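Local coordinates for protein CofB (Escherichia coli, PDB 5AX6) that serves as the minor pilin subunit of the CFA/III type IVb pilus of enterotoxigenic bacteria and probably takes part in assembling that pilus, at residues S137-D149 / K219-L231. Numbering follows the deposited sequence.
Sequences SAIERVDFILTFD and KNYGLRLSIDPNL
Leu-146 and Leu-223 face each other as a hydrogen-bonded pair of two antiparallel strands, 141-148 and 220-227, with Leu-146 N giving a nearly straight bond to Leu-223 O (2.7 Å). On this apolar face each side chain finds another neighbour: that of Leu-146 crosses Leu-225 at about a right angle, CD2 touching CD1 at 3.6 Å, while Leu-223 CG meets Phe-148 CE2 at 3.9 Å. With CG beside its own backbone N (chi1 -87°), the Phe-148 ring has Tyr-221 O at its edge. On the other face Asp-143 is the centre of a charged cluster. Arg-141 grips that carboxylate side-on, NE to OD1 and NH2 to OD2, almost in its guanidinium plane, and Ser-226 OG donates to OD1 (2.6 Å) from the opposite face of the carboxylate. Arg-224 bends at chi3 (67°) to bring NH1 within 3.7 Å of OD2, a long, purely electrostatic salt bridge that a water spans. An asparagine in place of Asp-143 would probably leave the two arginines, NH2 and NH1 only 4.2 Å apart, without the carboxylate charge they share. Both strands are central in the antiparallel sheet of the pilin domain, flanked by strands 121-130 and 179-185; Phe-144, Leu-225 and Ile-227 pack on helix 4-25, while NH2 of Arg-141 and NH2 of Arg-224 hydrogen-bond to the backbone O of Asn-60 and Leu-63, respectively.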
loop_
_atom_site.group_PDB
_atom_site.type_symbol
_atom_site.label_atom_id
_atom_site.label_comp_id
_atom_site.label_asym_id
_atom_site.label_seq_id
_atom_site.Cartn_x
_atom_site.Cartn_y
_atom_site.Cartn_z
ATOM N N SER A 137 -21.919 -34.145 9.534
ATOM C CA SER A 137 -20.672 -34.008 10.279
ATOM C C SER A 137 -19.580 -33.298 9.488
ATOM O O SER A 137 -19.540 -33.391 8.266
ATOM C CB SER A 137 -20.164 -35.385 10.694
ATOM O OG SER A 137 -18.858 -35.300 11.226
ATOM N N ALA A 138 -18.684 -32.610 10.195
ATOM C CA ALA A 138 -17.495 -32.035 9.563
ATOM C C ALA A 138 -16.663 -33.146 8.944
ATOM O O ALA A 138 -16.731 -34.300 9.367
ATOM C CB ALA A 138 -16.667 -31.250 10.574
ATOM N N ILE A 139 -15.882 -32.794 7.934
ATOM C CA ILE A 139 -15.097 -33.762 7.191
ATOM C C ILE A 139 -13.617 -33.532 7.470
ATOM O O ILE A 139 -13.093 -32.440 7.209
ATOM C CB ILE A 139 -15.379 -33.648 5.675
ATOM C CG1 ILE A 139 -16.836 -34.043 5.371
ATOM C CG2 ILE A 139 -14.390 -34.493 4.881
ATOM C CD1 ILE A 139 -17.335 -33.570 3.980
ATOM N N GLU A 140 -12.936 -34.539 8.002
ATOM C CA GLU A 140 -11.550 -34.333 8.408
ATOM C C GLU A 140 -10.560 -34.878 7.406
ATOM O O GLU A 140 -9.352 -34.624 7.497
ATOM C CB GLU A 140 -11.291 -34.958 9.787
ATOM C CG GLU A 140 -11.327 -36.469 9.832
ATOM C CD GLU A 140 -11.052 -36.999 11.238
ATOM O OE1 GLU A 140 -11.718 -36.535 12.190
ATOM O OE2 GLU A 140 -10.159 -37.859 11.391
ATOM N N ARG A 141 -11.057 -35.637 6.442
ATOM C CA ARG A 141 -10.184 -36.149 5.396
ATOM C C ARG A 141 -11.008 -36.451 4.157
ATOM O O ARG A 141 -12.146 -36.903 4.280
ATOM C CB ARG A 141 -9.450 -37.420 5.861
ATOM C CG ARG A 141 -8.228 -37.755 5.007
ATOM C CD ARG A 141 -7.506 -38.989 5.521
ATOM N NE ARG A 141 -8.204 -40.232 5.193
ATOM C CZ ARG A 141 -8.639 -41.111 6.093
ATOM N NH1 ARG A 141 -8.478 -40.883 7.391
ATOM N NH2 ARG A 141 -9.245 -42.218 5.691
ATOM N N VAL A 142 -10.439 -36.202 2.979
ATOM C CA VAL A 142 -11.099 -36.587 1.733
ATOM C C VAL A 142 -10.225 -37.583 0.998
ATOM O O VAL A 142 -9.090 -37.277 0.640
ATOM C CB VAL A 142 -11.386 -35.369 0.812
ATOM C CG1 VAL A 142 -12.177 -35.814 -0.421
ATOM C CG2 VAL A 142 -12.148 -34.285 1.567
ATOM N N ASP A 143 -10.756 -38.782 0.782
ATOM C CA ASP A 143 -10.028 -39.826 0.069
ATOM C C ASP A 143 -10.544 -39.963 -1.357
ATOM O O ASP A 143 -11.748 -40.007 -1.570
ATOM C CB ASP A 143 -10.173 -41.179 0.781
ATOM C CG ASP A 143 -9.435 -41.235 2.113
ATOM O OD1 ASP A 143 -8.510 -40.417 2.336
ATOM O OD2 ASP A 143 -9.775 -42.126 2.927
ATOM N N PHE A 144 -9.623 -40.065 -2.309
ATOM C CA PHE A 144 -9.949 -40.288 -3.712
ATOM C C PHE A 144 -9.375 -41.631 -4.144
ATOM O O PHE A 144 -8.166 -41.840 -4.059
ATOM C CB PHE A 144 -9.378 -39.169 -4.593
ATOM C CG PHE A 144 -9.939 -37.812 -4.290
ATOM C CD1 PHE A 144 -11.029 -37.319 -5.004
ATOM C CD2 PHE A 144 -9.379 -37.027 -3.293
ATOM C CE1 PHE A 144 -11.561 -36.062 -4.719
ATOM C CE2 PHE A 144 -9.885 -35.773 -3.011
ATOM C CZ PHE A 144 -10.983 -35.285 -3.725
ATOM N N ILE A 145 -10.237 -42.539 -4.581
ATOM C CA ILE A 145 -9.787 -43.840 -5.067
ATOM C C ILE A 145 -9.664 -43.736 -6.573
ATOM O O ILE A 145 -10.644 -43.451 -7.265
ATOM C CB ILE A 145 -10.752 -44.987 -4.678
ATOM C CG1 ILE A 145 -10.658 -45.281 -3.175
ATOM C CG2 ILE A 145 -10.435 -46.258 -5.458
ATOM C CD1 ILE A 145 -11.258 -44.197 -2.305
ATOM N N LEU A 146 -8.444 -43.913 -7.062
ATOM C CA LEU A 146 -8.160 -43.827 -8.491
ATOM C C LEU A 146 -7.995 -45.221 -9.060
ATOM O O LEU A 146 -7.173 -45.990 -8.570
ATOM C CB LEU A 146 -6.895 -43.009 -8.746
ATOM C CG LEU A 146 -7.036 -41.486 -8.775
ATOM C CD1 LEU A 146 -7.867 -41.019 -7.606
ATOM C CD2 LEU A 146 -5.654 -40.835 -8.764
ATOM N N THR A 147 -8.783 -45.546 -10.080
ATOM C CA THR A 147 -8.701 -46.862 -10.692
ATOM C C THR A 147 -7.708 -46.865 -11.857
ATOM O O THR A 147 -7.665 -45.931 -12.666
ATOM C CB THR A 147 -10.081 -47.338 -11.167
ATOM O OG1 THR A 147 -9.966 -48.651 -11.721
ATOM C CG2 THR A 147 -10.656 -46.381 -12.213
ATOM N N PHE A 148 -6.886 -47.912 -11.894
ATOM C CA PHE A 148 -5.956 -48.185 -12.983
ATOM C C PHE A 148 -6.631 -49.043 -14.039
ATOM O O PHE A 148 -7.109 -50.135 -13.734
ATOM C CB PHE A 148 -4.725 -48.939 -12.480
ATOM C CG PHE A 148 -3.613 -48.070 -11.978
ATOM C CD1 PHE A 148 -2.924 -47.234 -12.838
ATOM C CD2 PHE A 148 -3.198 -48.152 -10.654
ATOM C CE1 PHE A 148 -1.871 -46.456 -12.373
ATOM C CE2 PHE A 148 -2.146 -47.382 -10.184
ATOM C CZ PHE A 148 -1.484 -46.531 -11.045
ATOM N N ASP A 149 -6.669 -48.574 -15.276
ATOM C CA ASP A 149 -7.113 -49.435 -16.363
ATOM C C ASP A 149 -5.886 -50.060 -17.027
ATOM O O ASP A 149 -5.291 -49.475 -17.935
ATOM C CB ASP A 149 -7.952 -48.658 -17.378
ATOM C CG ASP A 149 -8.553 -49.557 -18.443
ATOM O OD1 ASP A 149 -9.733 -49.946 -18.300
ATOM O OD2 ASP A 149 -7.842 -49.878 -19.421
ATOM N N LYS A 219 -5.507 -59.425 -9.108
ATOM C CA LYS A 219 -6.331 -58.322 -8.622
ATOM C C LYS A 219 -6.365 -57.157 -9.604
ATOM O O LYS A 219 -5.513 -57.055 -10.485
ATOM C CB LYS A 219 -5.819 -57.834 -7.268
ATOM C CG LYS A 219 -5.632 -58.932 -6.238
ATOM C CD LYS A 219 -6.915 -59.708 -6.007
ATOM C CE LYS A 219 -6.695 -60.834 -5.010
ATOM N NZ LYS A 219 -7.946 -61.587 -4.724
ATOM N N ASN A 220 -7.369 -56.292 -9.457
ATOM C CA ASN A 220 -7.346 -54.969 -10.072
ATOM C C ASN A 220 -6.893 -53.969 -9.018
ATOM O O ASN A 220 -7.407 -53.968 -7.896
ATOM C CB ASN A 220 -8.716 -54.593 -10.622
ATOM C CG ASN A 220 -9.294 -55.680 -11.508
ATOM O OD1 ASN A 220 -8.590 -56.241 -12.345
ATOM N ND2 ASN A 220 -10.570 -55.999 -11.311
ATOM N N TYR A 221 -5.916 -53.140 -9.366
ATOM C CA TYR A 221 -5.315 -52.237 -8.392
ATOM C C TYR A 221 -5.672 -50.779 -8.636
ATOM O O TYR A 221 -6.110 -50.396 -9.724
ATOM C CB TYR A 221 -3.800 -52.404 -8.382
ATOM C CG TYR A 221 -3.365 -53.718 -7.784
ATOM C CD1 TYR A 221 -3.256 -53.868 -6.406
ATOM C CD2 TYR A 221 -3.071 -54.818 -8.590
ATOM C CE1 TYR A 221 -2.862 -55.068 -5.844
ATOM C CE2 TYR A 221 -2.676 -56.035 -8.030
ATOM C CZ TYR A 221 -2.570 -56.147 -6.662
ATOM O OH TYR A 221 -2.180 -57.336 -6.097
ATOM N N GLY A 222 -5.486 -49.971 -7.602
ATOM C CA GLY A 222 -5.727 -48.547 -7.689
ATOM C C GLY A 222 -4.913 -47.849 -6.626
ATOM O O GLY A 222 -4.174 -48.494 -5.881
ATOM N N LEU A 223 -5.031 -46.528 -6.569
ATOM C CA LEU A 223 -4.375 -45.739 -5.538
ATOM C C LEU A 223 -5.418 -44.937 -4.793
ATOM O O LEU A 223 -6.323 -44.365 -5.404
ATOM C CB LEU A 223 -3.336 -44.783 -6.132
ATOM C CG LEU A 223 -2.106 -45.377 -6.818
ATOM C CD1 LEU A 223 -1.366 -44.261 -7.552
ATOM C CD2 LEU A 223 -1.202 -46.054 -5.799
ATOM N N ARG A 224 -5.294 -44.891 -3.476
ATOM C CA ARG A 224 -6.124 -43.992 -2.696
ATOM C C ARG A 224 -5.294 -42.773 -2.315
ATOM O O ARG A 224 -4.273 -42.897 -1.635
ATOM C CB ARG A 224 -6.667 -44.692 -1.448
ATOM C CG ARG A 224 -7.643 -43.829 -0.657
ATOM C CD ARG A 224 -8.053 -44.491 0.638
ATOM N NE ARG A 224 -6.943 -44.611 1.580
ATOM C CZ ARG A 224 -7.075 -45.106 2.807
ATOM N NH1 ARG A 224 -8.265 -45.522 3.221
ATOM N NH2 ARG A 224 -6.023 -45.197 3.609
ATOM N N LEU A 225 -5.714 -41.598 -2.780
ATOM C CA LEU A 225 -5.034 -40.362 -2.431
ATOM C C LEU A 225 -5.821 -39.660 -1.341
ATOM O O LEU A 225 -7.011 -39.388 -1.524
ATOM C CB LEU A 225 -4.899 -39.435 -3.647
ATOM C CG LEU A 225 -4.295 -39.988 -4.935
ATOM C CD1 LEU A 225 -4.351 -38.923 -6.032
ATOM C CD2 LEU A 225 -2.860 -40.410 -4.686
ATOM N N SER A 226 -5.169 -39.369 -0.214
ATOM C CA SER A 226 -5.836 -38.721 0.917
ATOM C C SER A 226 -5.443 -37.256 1.013
ATOM O O SER A 226 -4.256 -36.938 1.003
ATOM C CB SER A 226 -5.487 -39.414 2.240
ATOM O OG SER A 226 -5.902 -40.767 2.232
ATOM N N ILE A 227 -6.439 -36.383 1.116
ATOM C CA ILE A 227 -6.194 -34.948 1.282
ATOM C C ILE A 227 -6.784 -34.453 2.592
ATOM O O ILE A 227 -7.928 -34.772 2.924
ATOM C CB ILE A 227 -6.810 -34.112 0.147
ATOM C CG1 ILE A 227 -6.530 -34.740 -1.220
ATOM C CG2 ILE A 227 -6.345 -32.652 0.260
ATOM C CD1 ILE A 227 -5.118 -34.532 -1.732
ATOM N N ASP A 228 -6.007 -33.674 3.336
ATOM C CA ASP A 228 -6.505 -33.001 4.536
ATOM C C ASP A 228 -7.106 -31.665 4.117
ATOM O O ASP A 228 -6.363 -30.761 3.756
ATOM C CB ASP A 228 -5.352 -32.790 5.540
ATOM C CG ASP A 228 -5.787 -32.095 6.822
ATOM O OD1 ASP A 228 -6.956 -31.651 6.930
ATOM O OD2 ASP A 228 -4.933 -31.980 7.732
ATOM N N PRO A 229 -8.446 -31.527 4.154
ATOM C CA PRO A 229 -9.019 -30.270 3.646
ATOM C C PRO A 229 -8.665 -29.067 4.501
ATOM O O PRO A 229 -8.856 -27.936 4.048
ATOM C CB PRO A 229 -10.531 -30.530 3.693
ATOM C CG PRO A 229 -10.688 -31.530 4.805
ATOM C CD PRO A 229 -9.486 -32.427 4.683
ATOM N N ASN A 230 -8.190 -29.283 5.727
ATOM C CA ASN A 230 -7.824 -28.143 6.572
ATOM C C ASN A 230 -6.374 -27.690 6.424
ATOM O O ASN A 230 -5.992 -26.632 6.923
ATOM C CB ASN A 230 -8.108 -28.470 8.038
ATOM C CG ASN A 230 -9.589 -28.671 8.296
ATOM O OD1 ASN A 230 -10.411 -27.910 7.803
ATOM N ND2 ASN A 230 -9.935 -29.721 9.027
ATOM N N LEU A 231 -5.558 -28.492 5.752
ATOM C CA LEU A 231 -4.154 -28.148 5.590
ATOM C C LEU A 231 -4.018 -26.984 4.608
ATOM O O LEU A 231 -4.456 -27.086 3.464
ATOM C CB LEU A 231 -3.354 -29.359 5.106
ATOM C CG LEU A 231 -1.841 -29.152 4.952
ATOM C CD1 LEU A 231 -1.204 -28.778 6.295
ATOM C CD2 LEU A 231 -1.198 -30.411 4.384
HETATM O O HOH W 1 -12.906 -30.256 9.339
HETATM O O HOH W 2 -8.260 -32.479 8.967
HETATM O O HOH W 3 -11.073 -44.441 2.415
HETATM O O HOH W 4 -8.061 -50.954 -11.438
#